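SusD homolog (Bacteroides ovatus, PDB 4F53) probably binds glycans such as mucin O-glycans at the bacterial outer membrane, as a TPR-like lipoprotein of the SusD/RagB family. Local coordinates at residues Val340-Ala345 with Glu364-Ser369. Residues are numbered along the deposited sequence; the frame is centred on the assembly and turned at random.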
ATOM      1  N   VAL A 340     -11.899  -4.810   1.783  1.00 26.78           N
ATOM      2  CA  VAL A 340     -12.452  -6.079   2.237  1.00 27.51           C
ATOM      3  C   VAL A 340     -13.558  -6.549   1.287  1.00 29.55           C
ATOM      4  O   VAL A 340     -13.600  -7.727   0.937  1.00 28.80           O
ATOM      5  CB  VAL A 340     -12.950  -5.957   3.707  1.00 32.71           C
ATOM      6  CG1 VAL A 340     -13.689  -7.221   4.145  1.00 32.20           C
ATOM      7  CG2 VAL A 340     -11.776  -5.652   4.644  1.00 32.47           C
ATOM      8  N   ALA A 341     -14.424  -5.631   0.840  1.00 25.58           N
ATOM      9  CA  ALA A 341     -15.473  -5.988  -0.112  1.00 24.19           C
ATOM     10  C   ALA A 341     -14.844  -6.450  -1.463  1.00 27.17           C
ATOM     11  O   ALA A 341     -15.288  -7.455  -2.041  1.00 28.58           O
ATOM     12  CB  ALA A 341     -16.430  -4.828  -0.309  1.00 24.25           C
ATOM     13  N   PHE A 342     -13.762  -5.793  -1.901  1.00 22.37           N
ATOM     14  CA  PHE A 342     -13.056  -6.168  -3.132  1.00 22.58           C
ATOM     15  C   PHE A 342     -12.286  -7.478  -2.960  1.00 27.28           C
ATOM     16  O   PHE A 342     -12.211  -8.264  -3.904  1.00 28.63           O
ATOM     17  CB  PHE A 342     -12.138  -5.043  -3.626  1.00 23.44           C
ATOM     18  CG  PHE A 342     -12.917  -3.862  -4.166  1.00 24.38           C
ATOM     19  CD1 PHE A 342     -13.740  -4.001  -5.286  1.00 24.65           C
ATOM     20  CD2 PHE A 342     -12.769  -2.590  -3.604  1.00 25.04           C
ATOM     21  CE1 PHE A 342     -14.436  -2.901  -5.796  1.00 25.16           C
ATOM     22  CE2 PHE A 342     -13.446  -1.491  -4.139  1.00 26.46           C
ATOM     23  CZ  PHE A 342     -14.259  -1.655  -5.239  1.00 23.28           C
ATOM     24  N   LEU A 343     -11.798  -7.750  -1.736  1.00 23.15           N
ATOM     25  CA  LEU A 343     -11.156  -9.025  -1.428  1.00 22.72           C
ATOM     26  C   LEU A 343     -12.188 -10.155  -1.484  1.00 28.86           C
ATOM     27  O   LEU A 343     -11.892 -11.222  -2.009  1.00 30.97           O
ATOM     28  CB  LEU A 343     -10.483  -8.962  -0.052  1.00 22.08           C
ATOM     29  CG  LEU A 343      -9.101  -8.276   0.011  1.00 24.22           C
ATOM     30  CD1 LEU A 343      -8.680  -8.061   1.483  1.00 23.93           C
ATOM     31  CD2 LEU A 343      -8.040  -9.110  -0.667  1.00 19.59           C
ATOM     32  N   ARG A 344     -13.416  -9.901  -0.996  1.00 25.46           N
ATOM     33  CA  ARG A 344     -14.515 -10.860  -1.026  1.00 25.42           C
ATOM     34  C   ARG A 344     -14.979 -11.062  -2.443  1.00 28.16           C
ATOM     35  O   ARG A 344     -15.318 -12.177  -2.775  1.00 29.38           O
ATOM     36  CB  ARG A 344     -15.672 -10.423  -0.114  1.00 25.57           C
ATOM     37  CG  ARG A 344     -15.320 -10.622   1.347  1.00 26.17           C
ATOM     38  CD  ARG A 344     -16.364 -10.005   2.221  1.00 25.74           C
ATOM     39  NE  ARG A 344     -17.462 -10.938   2.458  1.00 28.88           N
ATOM     40  CZ  ARG A 344     -18.514 -10.661   3.213  1.00 40.07           C
ATOM     41  NH1 ARG A 344     -18.619  -9.478   3.806  1.00 31.77           N
ATOM     42  NH2 ARG A 344     -19.469 -11.565   3.388  1.00 26.99           N
ATOM     43  N   ALA A 345     -14.965 -10.007  -3.292  1.00 24.16           N
ATOM     44  CA  ALA A 345     -15.320 -10.110  -4.718  1.00 23.41           C
ATOM     45  C   ALA A 345     -14.345 -11.055  -5.426  1.00 27.31           C
ATOM     46  O   ALA A 345     -14.769 -11.896  -6.213  1.00 26.95           O
ATOM     47  CB  ALA A 345     -15.285  -8.730  -5.383  1.00 23.45           C
ATOM     48  N   GLU A 364     -20.628  -3.491  -3.998  1.00 29.31           N
ATOM     49  CA  GLU A 364     -20.562  -3.119  -2.601  1.00 28.78           C
ATOM     50  C   GLU A 364     -19.237  -2.377  -2.293  1.00 33.60           C
ATOM     51  O   GLU A 364     -19.273  -1.383  -1.569  1.00 35.18           O
ATOM     52  CB  GLU A 364     -20.755  -4.352  -1.678  1.00 30.21           C
ATOM     53  CG  GLU A 364     -20.781  -4.029  -0.183  1.00 37.38           C
ATOM     54  CD  GLU A 364     -21.810  -3.038   0.360  1.00 57.82           C
ATOM     55  OE1 GLU A 364     -22.707  -2.619  -0.404  1.00 47.81           O
ATOM     56  OE2 GLU A 364     -21.726  -2.684   1.560  1.00 63.20           O
ATOM     57  N   GLY A 365     -18.114  -2.817  -2.875  1.00 28.13           N
ATOM     58  CA  GLY A 365     -16.818  -2.165  -2.688  1.00 25.62           C
ATOM     59  C   GLY A 365     -16.822  -0.732  -3.205  1.00 28.37           C
ATOM     60  O   GLY A 365     -16.337   0.183  -2.534  1.00 28.47           O
ATOM     61  N   ILE A 366     -17.415  -0.518  -4.382  1.00 25.00           N
ATOM     62  CA  ILE A 366     -17.577   0.813  -4.987  1.00 26.06           C
ATOM     63  C   ILE A 366     -18.495   1.695  -4.099  1.00 29.85           C
ATOM     64  O   ILE A 366     -18.127   2.826  -3.806  1.00 28.63           O
ATOM     65  CB  ILE A 366     -18.092   0.708  -6.454  1.00 29.05           C
ATOM     66  CG1 ILE A 366     -17.060  -0.067  -7.320  1.00 27.15           C
ATOM     67  CG2 ILE A 366     -18.420   2.114  -7.044  1.00 30.66           C
ATOM     68  CD1 ILE A 366     -17.513  -0.434  -8.765  1.00 29.20           C
ATOM     69  N   ARG A 367     -19.644   1.161  -3.635  1.00 28.66           N
ATOM     70  CA  ARG A 367     -20.569   1.883  -2.746  1.00 29.41           C
ATOM     71  C   ARG A 367     -19.864   2.278  -1.446  1.00 32.52           C
ATOM     72  O   ARG A 367     -20.007   3.418  -1.007  1.00 30.37           O
ATOM     73  CB  ARG A 367     -21.824   1.046  -2.411  1.00 30.97           C
ATOM     74  CG  ARG A 367     -22.745   0.803  -3.607  1.00 45.91           C
ATOM     75  CD  ARG A 367     -23.864  -0.193  -3.280  1.00 52.22           C
ATOM     76  NE  ARG A 367     -24.687  -0.513  -4.449  1.00 57.79           N
ATOM     77  CZ  ARG A 367     -25.658   0.270  -4.923  1.00 73.38           C
ATOM     78  NH1 ARG A 367     -25.937   1.429  -4.333  1.00 57.15           N
ATOM     79  NH2 ARG A 367     -26.348  -0.097  -5.995  1.00 59.57           N
ATOM     80  N   LEU A 368     -19.096   1.337  -0.838  1.00 29.08           N
ATOM     81  CA  LEU A 368     -18.360   1.619   0.383  1.00 29.14           C
ATOM     82  C   LEU A 368     -17.325   2.732   0.156  1.00 33.75           C
ATOM     83  O   LEU A 368     -17.186   3.607   1.018  1.00 34.19           O
ATOM     84  CB  LEU A 368     -17.665   0.355   0.924  1.00 28.62           C
ATOM     85  CG  LEU A 368     -18.571  -0.656   1.637  1.00 33.12           C
ATOM     86  CD1 LEU A 368     -17.866  -2.000   1.779  1.00 32.06           C
ATOM     87  CD2 LEU A 368     -19.036  -0.133   2.986  1.00 32.05           C
ATOM     88  N   SER A 369     -16.642   2.734  -1.022  1.00 25.39           N
ATOM     89  CA  SER A 369     -15.642   3.744  -1.322  1.00 23.76           C
ATOM     90  C   SER A 369     -16.295   5.130  -1.483  1.00 29.80           C
ATOM     91  O   SER A 369     -15.755   6.133  -0.968  1.00 30.57           O
ATOM     92  CB  SER A 369     -14.834   3.346  -2.547  1.00 23.91           C
ATOM     93  OG  SER A 369     -13.900   4.353  -2.895  1.00 28.77           O
TER
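Glu364 and Leu368, which both touch Ala341 across the interface, are joined by the shortest of the backbone hydrogen bonds within the two segments, Leu368 N to Glu364 O at 2.8 Å. No hydrogen bond joins 340-345 to 364-369, so the contact rests on apolar and backbone packing. The axes of the two short segments run nearly antiparallel (173°) and approach to 8.5 Å, a close spacing for helices. That spacing is reached where Ala341 faces Gly365, their CA atoms 4.8 Å apart: the methyl of Ala341 points at the opposing helix and meets bare backbone, with CB 3.6 Å from Gly365 CA. Leu368, one turn further along, reaches the same methyl with a single branch, CD1 lying 3.8 Å from Ala341 CB.

Phe342 supplies the second half of the packing. Its CG stands anti to its own carbonyl carbon (chi1 -70°), which swings the ring across to Gly365, so that one face lies against its CA. This is a CH-pi contact, Gly365 CA 3.9 Å from the Phe342 ring centroid and 20° off the normal, displaced toward the rim. The far end of the ring, CZ of Phe342, rests against the Gly365-Ile366 peptide, 3.4 Å from Gly365 C. Ile366 approaches differently: its CG1 lies in the ring plane at the edge, 3.8 Å from Phe342 CZ. The aromatic group is thus bounded on a face by backbone and on an edge by an aliphatic branch.

Helices 337-349 and 358-372 follow one another in the chain and pack antiparallel as a helical hairpin, consistent with the TPR-like fold. A bound calcium ion lies near the Glu364 side chain. Helix 423-438 meets both partners, through Phe342 and Ser369, while helix 190-207 packs on Val340 and Leu343 and helix 379-383 on Ile366 and Arg367.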